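Local coordinates for petrobactin biosynthesis protein AsbB (Bacillus anthracis, PDB 3TO3) that catalyses the ATP-dependent condensation of spermidine with citryl-spermidine intermediates in the biosynthesis of the siderophore petrobactin, at residues B[155-160]-B[390-395]; B[399-404]-B[518-523]; B[25-30]-B[126-131]. All blocks are in the same frame, centred on the assembly; numbering follows the deposited sequence.

Interaction 1: B[155-160]-B[390-395]; sequences NHLIDG and LYAKEK. With ATP (adenosine-5'-triphosphate), chain E.
The backbones come closest at Leu157 and Ala392, with 7.0 Å between Leu157 CA and Ala392 CA. Leu157 is where the chain leaves helix 150-156. The facing segment 390-395 has no regular structure around Ala392, and no direct hydrogen bond joins the two segments. Leu157 and Ala392 make the apolar part of the contact. Leu157 CG lies beside its backbone N (chi1 -48°), and with CD1 extended (chi2 167°) it is the other methyl, CD2, that faces Ala392. The methyl CD2 of Leu157 rests 3.7 Å from Ala392 CB. Leu157 also packs on Pro386 at the end of strand 383-386.

The second point of contact is polar. Asp159 OD2 stays 3.7 Å from Lys393 O, and a water sits to one side of the pair and bridges them. This water donates to Asp159 OD2 at 2.7 Å and to Lys393 O at 3.1 Å. It therefore joins a carboxylate to a backbone carbonyl, two acceptors that cannot bond to each other. The other carboxylate oxygen, Asp159 OD1, has a weak hydrogen bond from Gln136 NE2 and a long, weak ion pair with Arg139.

Both segments run into the ATP pocket of this IucA/IucC-family ligase. Gly160 follows Asp159 directly, and its carbonyl carbon C lies 3.4 Å from C8 of the adenine. Gly160 has a positive phi, a conformation glycine adopts easily. On the other segment, Tyr391 reaches the six-membered end of the adenine. ATP N6 donates to Tyr391 OH at 3.1 Å with a bent N-H...O angle of 139°. N6 lies at the hydroxyl-bearing edge of the tyrosine ring, near its plane, and not over a face. Tyr391 OH is also hydrogen-bonded to Asn516 OD1, which helps fix its position.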
loop_
_atom_site.group_PDB
_atom_site.type_symbol
_atom_site.label_atom_id
_atom_site.label_comp_id
_atom_site.label_asym_id
_atom_site.label_seq_id
_atom_site.Cartn_x
_atom_site.Cartn_y
_atom_site.Cartn_z
ATOM N N ASN B 155 -17.564 -14.407 16.108
ATOM C CA ASN B 155 -16.812 -13.202 16.489
ATOM C C ASN B 155 -16.036 -13.303 17.802
ATOM O O ASN B 155 -15.129 -12.508 18.055
ATOM C CB ASN B 155 -17.715 -11.968 16.509
ATOM C CG ASN B 155 -18.405 -11.737 15.173
ATOM O OD1 ASN B 155 -19.569 -12.115 14.972
ATOM N ND2 ASN B 155 -17.678 -11.136 14.239
ATOM N N HIS B 156 -16.359 -14.289 18.629
ATOM C CA HIS B 156 -15.581 -14.469 19.853
ATOM C C HIS B 156 -14.358 -15.398 19.739
ATOM O O HIS B 156 -13.480 -15.376 20.613
ATOM C CB HIS B 156 -16.476 -14.754 21.071
ATOM C CG HIS B 156 -17.236 -13.544 21.534
ATOM N ND1 HIS B 156 -16.629 -12.488 22.185
ATOM C CD2 HIS B 156 -18.543 -13.204 21.406
ATOM C CE1 HIS B 156 -17.532 -11.559 22.452
ATOM N NE2 HIS B 156 -18.701 -11.969 21.991
ATOM N N LEU B 157 -14.231 -16.142 18.636
ATOM C CA LEU B 157 -12.966 -16.837 18.472
ATOM C C LEU B 157 -12.121 -15.877 17.678
ATOM O O LEU B 157 -12.223 -15.767 16.453
ATOM C CB LEU B 157 -13.127 -18.096 17.623
ATOM C CG LEU B 157 -14.233 -19.100 17.880
ATOM C CD1 LEU B 157 -14.283 -20.022 16.663
ATOM C CD2 LEU B 157 -13.970 -19.855 19.170
ATOM N N ILE B 158 -11.217 -15.247 18.391
ATOM C CA ILE B 158 -10.389 -14.218 17.806
ATOM C C ILE B 158 -8.989 -14.718 17.460
ATOM O O ILE B 158 -8.147 -13.938 17.051
ATOM C CB ILE B 158 -10.371 -12.963 18.696
ATOM C CG1 ILE B 158 -9.558 -13.233 19.973
ATOM C CG2 ILE B 158 -11.857 -12.491 18.988
ATOM C CD1 ILE B 158 -9.378 -12.009 20.807
ATOM N N ASP B 159 -8.717 -16.001 17.667
ATOM C CA ASP B 159 -7.321 -16.451 17.582
ATOM C C ASP B 159 -6.774 -16.575 16.159
ATOM O O ASP B 159 -5.576 -16.373 15.923
ATOM C CB ASP B 159 -7.076 -17.723 18.416
ATOM C CG ASP B 159 -7.022 -17.430 19.935
ATOM O OD1 ASP B 159 -6.530 -16.338 20.311
ATOM O OD2 ASP B 159 -7.488 -18.279 20.743
ATOM N N GLY B 160 -7.646 -16.869 15.199
ATOM C CA GLY B 160 -7.178 -17.022 13.837
ATOM C C GLY B 160 -6.362 -18.295 13.706
ATOM O O GLY B 160 -6.421 -19.205 14.539
ATOM N N LEU B 390 -13.627 -25.811 17.682
ATOM C CA LEU B 390 -13.447 -27.030 18.459
ATOM C C LEU B 390 -12.049 -27.169 19.094
ATOM O O LEU B 390 -11.887 -27.828 20.114
ATOM C CB LEU B 390 -13.790 -28.243 17.618
ATOM C CG LEU B 390 -15.208 -28.219 17.008
ATOM C CD1 LEU B 390 -15.394 -29.370 16.076
ATOM C CD2 LEU B 390 -16.330 -28.181 18.023
ATOM N N TYR B 391 -11.033 -26.647 18.433
ATOM C CA TYR B 391 -9.688 -26.563 19.005
ATOM C C TYR B 391 -9.276 -25.198 19.552
ATOM O O TYR B 391 -8.125 -25.002 19.891
ATOM C CB TYR B 391 -8.623 -27.195 18.101
ATOM C CG TYR B 391 -8.747 -26.888 16.628
ATOM C CD1 TYR B 391 -8.137 -25.750 16.069
ATOM C CD2 TYR B 391 -9.466 -27.732 15.778
ATOM C CE1 TYR B 391 -8.235 -25.458 14.691
ATOM C CE2 TYR B 391 -9.580 -27.441 14.385
ATOM C CZ TYR B 391 -8.949 -26.316 13.856
ATOM O OH TYR B 391 -9.053 -26.035 12.495
ATOM N N ALA B 392 -10.187 -24.228 19.552
ATOM C CA ALA B 392 -9.896 -22.936 20.192
ATOM C C ALA B 392 -9.778 -23.060 21.706
ATOM O O ALA B 392 -10.319 -23.990 22.299
ATOM C CB ALA B 392 -10.957 -21.886 19.841
ATOM N N LYS B 393 -9.097 -22.101 22.320
ATOM C CA LYS B 393 -8.991 -22.029 23.777
ATOM C C LYS B 393 -9.406 -20.654 24.287
ATOM O O LYS B 393 -9.407 -19.679 23.532
ATOM C CB LYS B 393 -7.559 -22.304 24.221
ATOM C CG LYS B 393 -7.063 -23.679 23.901
ATOM C CD LYS B 393 -5.561 -23.685 23.983
ATOM C CE LYS B 393 -4.963 -24.682 23.014
ATOM N NZ LYS B 393 -3.603 -25.119 23.477
ATOM N N GLU B 394 -9.770 -20.595 25.567
ATOM C CA GLU B 394 -10.103 -19.351 26.256
ATOM C C GLU B 394 -8.818 -18.586 26.543
ATOM O O GLU B 394 -7.730 -19.176 26.543
ATOM C CB GLU B 394 -10.834 -19.629 27.580
ATOM C CG GLU B 394 -12.135 -20.388 27.471
ATOM C CD GLU B 394 -13.298 -19.538 26.945
ATOM O OE1 GLU B 394 -13.063 -18.485 26.305
ATOM O OE2 GLU B 394 -14.461 -19.937 27.177
ATOM N N LYS B 395 -8.931 -17.290 26.825
ATOM C CA LYS B 395 -7.731 -16.515 27.093
ATOM C C LYS B 395 -6.790 -17.240 28.060
ATOM O O LYS B 395 -5.563 -17.203 27.871
ATOM C CB LYS B 395 -8.068 -15.122 27.618
ATOM C CG LYS B 395 -6.862 -14.158 27.605
ATOM C CD LYS B 395 -7.259 -12.738 28.035
ATOM C CE LYS B 395 -6.382 -11.667 27.389
ATOM N NZ LYS B 395 -6.835 -10.292 27.775
HETATM P PB ATP E . -13.471 -16.746 2.905
HETATM O O1B ATP E . -13.783 -15.276 2.780
HETATM O O2B ATP E . -13.065 -17.291 1.561
HETATM O O3B ATP E . -14.727 -17.504 3.470
HETATM P PA ATP E . -10.899 -16.405 3.718
HETATM O O1A ATP E . -10.996 -15.170 2.845
HETATM O O2A ATP E . -9.999 -17.480 3.118
HETATM O O3A ATP E . -12.320 -16.998 3.933
HETATM O "O5'" ATP E . -10.321 -15.945 5.104
HETATM C "C5'" ATP E . -10.659 -16.603 6.267
HETATM C "C4'" ATP E . -9.816 -16.388 7.394
HETATM O "O4'" ATP E . -10.002 -17.473 8.365
HETATM C "C3'" ATP E . -8.390 -16.434 6.996
HETATM O "O3'" ATP E . -7.777 -15.242 7.305
HETATM C "C2'" ATP E . -7.815 -17.546 7.773
HETATM O "O2'" ATP E . -6.537 -17.262 8.161
HETATM C "C1'" ATP E . -8.740 -17.629 8.938
HETATM N N9 ATP E . -8.642 -18.827 9.728
HETATM C C8 ATP E . -8.502 -18.837 11.066
HETATM N N7 ATP E . -8.448 -20.116 11.464
HETATM C C5 ATP E . -8.562 -20.926 10.387
HETATM C C6 ATP E . -8.573 -22.319 10.229
HETATM N N6 ATP E . -8.440 -23.163 11.384
HETATM N N1 ATP E . -8.707 -22.840 8.988
HETATM C C2 ATP E . -8.829 -22.031 7.915
HETATM N N3 ATP E . -8.819 -20.684 8.035
HETATM C C4 ATP E . -8.687 -20.102 9.256
HETATM O O HOH W 1 -6.929 -17.780 23.388
#

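Interaction 2: B[399-404]-B[518-523]; sequences PIIDAW and GELAFV
Leu520 and Val523, one turn apart on helix 502-528, meet Ile401 and Pro399 of the turn that leads into helix 402-408. The helical segment begins at Gly518. Its carbonyl O accepts from Phe522 N and lies 3.6 Å above one face of the Phe522 ring, toward the rim. Next comes Glu519. Its OE1 forms a salt bridge with Arg80, and its OE2 lies in plane at the edge of the Phe522 ring.

Leu520 makes the first contact across. With CG anti to the backbone N (chi1 -176°), the end of Leu520 swings toward the turn, and its CD1 methyl meets the CD1 methyl of Ile401 at 3.7 Å. The two side chains meet at a slant. Leu520 also touches Leu417, and Ile401 touches Trp413, both on helix 410-432.

After Ala521 and Phe522 comes Val523. Its CG1 lies 3.9 Å from Pro399 CG and 4.1 Å from Pro399 CB. The Val523 and Pro399 side chains lie alongside each other, running in opposite senses. The proline opens a type I beta turn, closed by Asp402 N to Pro399 O at 3.1 Å. The contact packs this turn onto helix 502-528, where Asp402 OD1 is also hydrogen-bonded to Tyr528 OH, close behind the ATP-binding Tyr391, which Val523 touches.

All four touching side chains are buried and aliphatic. With no hydrogen bond between the segments, the fit depends on shape and on exclusion of water.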
loop_
_atom_site.group_PDB
_atom_site.type_symbol
_atom_site.label_atom_id
_atom_site.label_comp_id
_atom_site.label_asym_id
_atom_site.label_seq_id
_atom_site.Cartn_x
_atom_site.Cartn_y
_atom_site.Cartn_z
ATOM N N PRO B 399 -9.521 -25.247 26.875
ATOM C CA PRO B 399 -10.208 -25.497 25.607
ATOM C C PRO B 399 -11.667 -25.091 25.734
ATOM O O PRO B 399 -12.278 -25.351 26.772
ATOM C CB PRO B 399 -10.094 -27.016 25.457
ATOM C CG PRO B 399 -8.840 -27.359 26.224
ATOM C CD PRO B 399 -8.963 -26.484 27.437
ATOM N N ILE B 400 -12.226 -24.457 24.716
ATOM C CA ILE B 400 -13.617 -24.068 24.814
ATOM C C ILE B 400 -14.569 -25.286 24.799
ATOM O O ILE B 400 -15.701 -25.168 25.241
ATOM C CB ILE B 400 -14.034 -23.043 23.737
ATOM C CG1 ILE B 400 -14.138 -23.718 22.388
ATOM C CG2 ILE B 400 -13.103 -21.829 23.702
ATOM C CD1 ILE B 400 -15.420 -23.376 21.712
ATOM N N ILE B 401 -14.101 -26.453 24.351
ATOM C CA ILE B 401 -14.952 -27.638 24.365
ATOM C C ILE B 401 -14.936 -28.325 25.723
ATOM O O ILE B 401 -15.539 -29.395 25.893
ATOM C CB ILE B 401 -14.650 -28.682 23.227
ATOM C CG1 ILE B 401 -13.218 -29.209 23.311
ATOM C CG2 ILE B 401 -14.936 -28.096 21.836
ATOM C CD1 ILE B 401 -12.906 -30.281 22.286
ATOM N N ASP B 402 -14.242 -27.720 26.687
ATOM C CA ASP B 402 -14.004 -28.378 27.970
ATOM C C ASP B 402 -15.281 -28.923 28.625
ATOM O O ASP B 402 -15.365 -30.124 28.903
ATOM C CB ASP B 402 -13.218 -27.473 28.913
ATOM C CG ASP B 402 -12.907 -28.141 30.258
ATOM O OD1 ASP B 402 -11.943 -28.942 30.318
ATOM O OD2 ASP B 402 -13.617 -27.853 31.259
ATOM N N ALA B 403 -16.285 -28.074 28.839
ATOM C CA ALA B 403 -17.528 -28.547 29.447
ATOM C C ALA B 403 -18.092 -29.740 28.679
ATOM O O ALA B 403 -18.478 -30.721 29.278
ATOM C CB ALA B 403 -18.566 -27.441 29.562
ATOM N N TRP B 404 -18.128 -29.676 27.355
ATOM C CA TRP B 404 -18.652 -30.805 26.596
ATOM C C TRP B 404 -17.887 -32.094 26.875
ATOM O O TRP B 404 -18.484 -33.163 27.003
ATOM C CB TRP B 404 -18.640 -30.525 25.083
ATOM C CG TRP B 404 -19.495 -29.377 24.695
ATOM C CD1 TRP B 404 -20.460 -28.762 25.460
ATOM C CD2 TRP B 404 -19.456 -28.672 23.451
ATOM N NE1 TRP B 404 -21.025 -27.730 24.749
ATOM C CE2 TRP B 404 -20.427 -27.653 23.519
ATOM C CE3 TRP B 404 -18.699 -28.815 22.279
ATOM C CZ2 TRP B 404 -20.665 -26.782 22.460
ATOM C CZ3 TRP B 404 -18.927 -27.953 21.233
ATOM C CH2 TRP B 404 -19.907 -26.945 21.326
ATOM N N GLY B 518 -6.301 -32.353 12.848
ATOM C CA GLY B 518 -5.092 -32.663 13.578
ATOM C C GLY B 518 -4.835 -31.698 14.721
ATOM O O GLY B 518 -4.251 -32.078 15.724
ATOM N N GLU B 519 -5.267 -30.450 14.574
ATOM C CA GLU B 519 -5.092 -29.452 15.633
ATOM C C GLU B 519 -5.852 -29.871 16.886
ATOM O O GLU B 519 -5.386 -29.653 17.998
ATOM C CB GLU B 519 -5.589 -28.082 15.183
ATOM C CG GLU B 519 -4.781 -27.483 14.032
ATOM C CD GLU B 519 -3.376 -26.993 14.433
ATOM O OE1 GLU B 519 -2.552 -26.814 13.498
ATOM O OE2 GLU B 519 -3.097 -26.775 15.652
ATOM N N LEU B 520 -7.024 -30.469 16.707
ATOM C CA LEU B 520 -7.777 -31.018 17.849
ATOM C C LEU B 520 -6.976 -32.113 18.595
ATOM O O LEU B 520 -6.928 -32.119 19.814
ATOM C CB LEU B 520 -9.144 -31.557 17.402
ATOM C CG LEU B 520 -10.109 -32.085 18.465
ATOM C CD1 LEU B 520 -10.497 -30.977 19.506
ATOM C CD2 LEU B 520 -11.338 -32.681 17.792
ATOM N N ALA B 521 -6.351 -33.029 17.855
ATOM C CA ALA B 521 -5.519 -34.065 18.453
ATOM C C ALA B 521 -4.413 -33.451 19.323
ATOM O O ALA B 521 -4.101 -33.949 20.400
ATOM C CB ALA B 521 -4.915 -34.960 17.369
ATOM N N PHE B 522 -3.837 -32.353 18.868
ATOM C CA PHE B 522 -2.872 -31.628 19.699
ATOM C C PHE B 522 -3.450 -31.109 21.027
ATOM O O PHE B 522 -2.797 -31.169 22.064
ATOM C CB PHE B 522 -2.286 -30.444 18.924
ATOM C CG PHE B 522 -1.390 -30.842 17.794
ATOM C CD1 PHE B 522 -0.582 -31.951 17.895
ATOM C CD2 PHE B 522 -1.365 -30.103 16.626
ATOM C CE1 PHE B 522 0.239 -32.306 16.850
ATOM C CE2 PHE B 522 -0.565 -30.460 15.585
ATOM C CZ PHE B 522 0.239 -31.561 15.695
ATOM N N VAL B 523 -4.659 -30.560 20.969
ATOM C CA VAL B 523 -5.317 -30.016 22.135
ATOM C C VAL B 523 -5.652 -31.137 23.114
ATOM O O VAL B 523 -5.393 -31.033 24.302
ATOM C CB VAL B 523 -6.576 -29.228 21.756
ATOM C CG1 VAL B 523 -7.407 -28.967 22.981
ATOM C CG2 VAL B 523 -6.193 -27.911 21.111
#

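Interaction 3: B[25-30]-B[126-131]; sequences RRVLRQ and EQTIFK
Beside the contact of Val27 with Thr128 and Ile129, the guanidinium of Arg26 is a flat group held at its edge by the amide of Gln30, one turn on. Arg26 presents its NE and NH2 side-on to a single atom, Gln30 OE1. The NE bond is 2.8 Å long to Gln30 OE1, with an N-H...O angle of 158°. The NH2 bond to the same Gln30 OE1 is 3.1 Å long. Gln30 OE1 lies in the guanidinium plane, but both nitrogens reach it from the same face of the amide, and NE stands 52° out of that plane. Arg26 also makes a cation-pi contact with Tyr167, and its NH1 binds Asp159 O, while Gln30 NE2 binds His161 O. On the other helix, the Gln127 amide accepts in its own plane, on a lone pair of OE1, from Lys131 NZ at 2.9 Å.

The two helices touch through three buried side chains. Val27 CG1 is anti to the backbone N (chi1 166°), which leaves CG2 beside that nitrogen and over the other helix. Val27 CG2 lies 3.7 Å from Ile129 CG1 and 3.8 Å from Thr128 CG2. The second methyl, Val27 CG1, flanks the isoleucine at 4.1 Å from Ile129 CD1. Thr128 contributes its methyl here, since its OG1 is bonded to Glu124 O within the same helix.

Glu126 faces the dimer partner and forms a salt bridge with Lys359 of the second subunit. The contact is an apolar helix-helix interface, joining helix 18-37 to helix 115-138 next to the loop that carries the ATP-pocket residues Gly160 and His161.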
loop_
_atom_site.group_PDB
_atom_site.type_symbol
_atom_site.label_atom_id
_atom_site.label_comp_id
_atom_site.label_asym_id
_atom_site.label_seq_id
_atom_site.Cartn_x
_atom_site.Cartn_y
_atom_site.Cartn_z
ATOM N N ARG B 25 5.239 -13.684 21.152
ATOM C CA ARG B 25 5.754 -14.997 21.431
ATOM C C ARG B 25 5.036 -16.037 20.571
ATOM O O ARG B 25 5.672 -16.936 20.023
ATOM C CB ARG B 25 5.618 -15.322 22.925
ATOM C CG ARG B 25 6.736 -14.708 23.727
ATOM C CD ARG B 25 6.387 -14.676 25.175
ATOM N NE ARG B 25 7.508 -14.206 25.977
ATOM C CZ ARG B 25 7.492 -14.153 27.301
ATOM N NH1 ARG B 25 6.419 -14.586 27.949
ATOM N NH2 ARG B 25 8.548 -13.688 27.976
ATOM N N ARG B 26 3.717 -15.906 20.462
ATOM C CA ARG B 26 2.938 -16.846 19.679
ATOM C C ARG B 26 3.354 -16.800 18.197
ATOM O O ARG B 26 3.547 -17.845 17.560
ATOM C CB ARG B 26 1.444 -16.583 19.826
ATOM C CG ARG B 26 0.591 -17.428 18.886
ATOM C CD ARG B 26 -0.861 -16.976 18.814
ATOM N NE ARG B 26 -1.485 -17.631 17.675
ATOM C CZ ARG B 26 -2.728 -17.430 17.244
ATOM N NH1 ARG B 26 -3.549 -16.583 17.882
ATOM N NH2 ARG B 26 -3.164 -18.102 16.173
ATOM N N VAL B 27 3.516 -15.592 17.662
ATOM C CA VAL B 27 3.826 -15.439 16.255
ATOM C C VAL B 27 5.212 -15.974 15.948
ATOM O O VAL B 27 5.419 -16.601 14.922
ATOM C CB VAL B 27 3.671 -13.972 15.785
ATOM C CG1 VAL B 27 4.314 -13.776 14.426
ATOM C CG2 VAL B 27 2.181 -13.574 15.731
ATOM N N LEU B 28 6.164 -15.748 16.850
ATOM C CA LEU B 28 7.465 -16.365 16.701
ATOM C C LEU B 28 7.371 -17.897 16.749
ATOM O O LEU B 28 8.008 -18.589 15.957
ATOM C CB LEU B 28 8.427 -15.871 17.777
ATOM C CG LEU B 28 9.101 -14.551 17.461
ATOM C CD1 LEU B 28 9.873 -14.090 18.690
ATOM C CD2 LEU B 28 10.036 -14.794 16.304
ATOM N N ARG B 29 6.573 -18.416 17.673
ATOM C CA ARG B 29 6.440 -19.859 17.817
ATOM C C ARG B 29 5.917 -20.498 16.517
ATOM O O ARG B 29 6.496 -21.477 16.018
ATOM C CB ARG B 29 5.559 -20.203 19.030
ATOM C CG ARG B 29 5.243 -21.675 19.167
ATOM C CD ARG B 29 4.407 -21.973 20.431
ATOM N NE ARG B 29 3.063 -21.374 20.369
ATOM C CZ ARG B 29 2.120 -21.705 19.479
ATOM N NH1 ARG B 29 2.358 -22.628 18.557
ATOM N NH2 ARG B 29 0.934 -21.106 19.493
ATOM N N GLN B 30 4.844 -19.936 15.957
ATOM C CA GLN B 30 4.239 -20.531 14.771
ATOM C C GLN B 30 5.256 -20.378 13.624
ATOM O O GLN B 30 5.461 -21.317 12.858
ATOM C CB GLN B 30 2.850 -19.935 14.445
ATOM C CG GLN B 30 1.798 -20.196 15.575
ATOM C CD GLN B 30 0.357 -19.769 15.238
ATOM O OE1 GLN B 30 -0.534 -19.797 16.107
ATOM N NE2 GLN B 30 0.115 -19.410 13.971
ATOM N N GLU B 126 4.767 -8.525 11.327
ATOM C CA GLU B 126 4.667 -7.384 12.217
ATOM C C GLU B 126 3.236 -6.863 12.275
ATOM O O GLU B 126 2.763 -6.443 13.322
ATOM C CB GLU B 126 5.611 -6.251 11.756
ATOM C CG GLU B 126 7.058 -6.568 12.032
ATOM C CD GLU B 126 8.024 -5.527 11.451
ATOM O OE1 GLU B 126 7.612 -4.713 10.588
ATOM O OE2 GLU B 126 9.203 -5.530 11.862
ATOM N N GLN B 127 2.547 -6.866 11.145
ATOM C CA GLN B 127 1.176 -6.397 11.141
ATOM C C GLN B 127 0.287 -7.377 11.890
ATOM O O GLN B 127 -0.670 -6.967 12.522
ATOM C CB GLN B 127 0.670 -6.157 9.722
ATOM C CG GLN B 127 1.241 -4.897 9.120
ATOM C CD GLN B 127 1.098 -3.707 10.035
ATOM O OE1 GLN B 127 -0.011 -3.320 10.425
ATOM N NE2 GLN B 127 2.213 -3.121 10.390
ATOM N N THR B 128 0.634 -8.666 11.838
ATOM C CA THR B 128 -0.122 -9.698 12.540
ATOM C C THR B 128 -0.005 -9.472 14.037
ATOM O O THR B 128 -1.007 -9.363 14.740
ATOM C CB THR B 128 0.330 -11.140 12.144
ATOM O OG1 THR B 128 -0.164 -11.416 10.835
ATOM C CG2 THR B 128 -0.244 -12.194 13.095
ATOM N N ILE B 129 1.228 -9.378 14.508
ATOM C CA ILE B 129 1.498 -9.039 15.890
ATOM C C ILE B 129 0.735 -7.786 16.295
ATOM O O ILE B 129 0.115 -7.729 17.359
ATOM C CB ILE B 129 3.018 -8.835 16.091
ATOM C CG1 ILE B 129 3.729 -10.178 15.972
ATOM C CG2 ILE B 129 3.340 -8.229 17.440
ATOM C CD1 ILE B 129 5.156 -10.048 16.038
ATOM N N PHE B 130 0.771 -6.773 15.442
ATOM C CA PHE B 130 0.102 -5.525 15.777
ATOM C C PHE B 130 -1.421 -5.676 15.884
ATOM O O PHE B 130 -2.014 -5.289 16.884
ATOM C CB PHE B 130 0.466 -4.455 14.751
ATOM C CG PHE B 130 -0.290 -3.156 14.915
ATOM C CD1 PHE B 130 -0.003 -2.282 15.963
ATOM C CD2 PHE B 130 -1.237 -2.789 13.990
ATOM C CE1 PHE B 130 -0.675 -1.065 16.099
ATOM C CE2 PHE B 130 -1.921 -1.559 14.104
ATOM C CZ PHE B 130 -1.644 -0.702 15.171
ATOM N N LYS B 131 -2.052 -6.228 14.852
ATOM C CA LYS B 131 -3.483 -6.419 14.902
ATOM C C LYS B 131 -3.940 -7.419 15.971
ATOM O O LYS B 131 -5.016 -7.230 16.544
ATOM C CB LYS B 131 -4.060 -6.797 13.543
ATOM C CG LYS B 131 -4.365 -5.566 12.693
ATOM C CD LYS B 131 -3.227 -5.252 11.719
ATOM C CE LYS B 131 -3.643 -4.158 10.726
ATOM N NZ LYS B 131 -2.685 -3.963 9.607
#

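In the fold
Along the chain the contacts come in series: interaction 3 closes first, then interaction 1, then interaction 2. Interaction 1 lies between the others in space. Its centre is about 11 Å from that of interaction 2 and about 16 Å from that of interaction 3. Interactions 2 and 3 do not touch; their nearest atoms are about 7 Å apart. Ala392 O and Ile400 N join interactions 1 and 2 through a probable hydrogen bond, and Tyr391 packs on Glu519 of helix 502-528. Helix 115-138 of interaction 3 and helix 150-156 of interaction 1 follow each other in the chain. The N-terminal helices and helix 502-528 are thus linked through segments that reach the adenine of ATP.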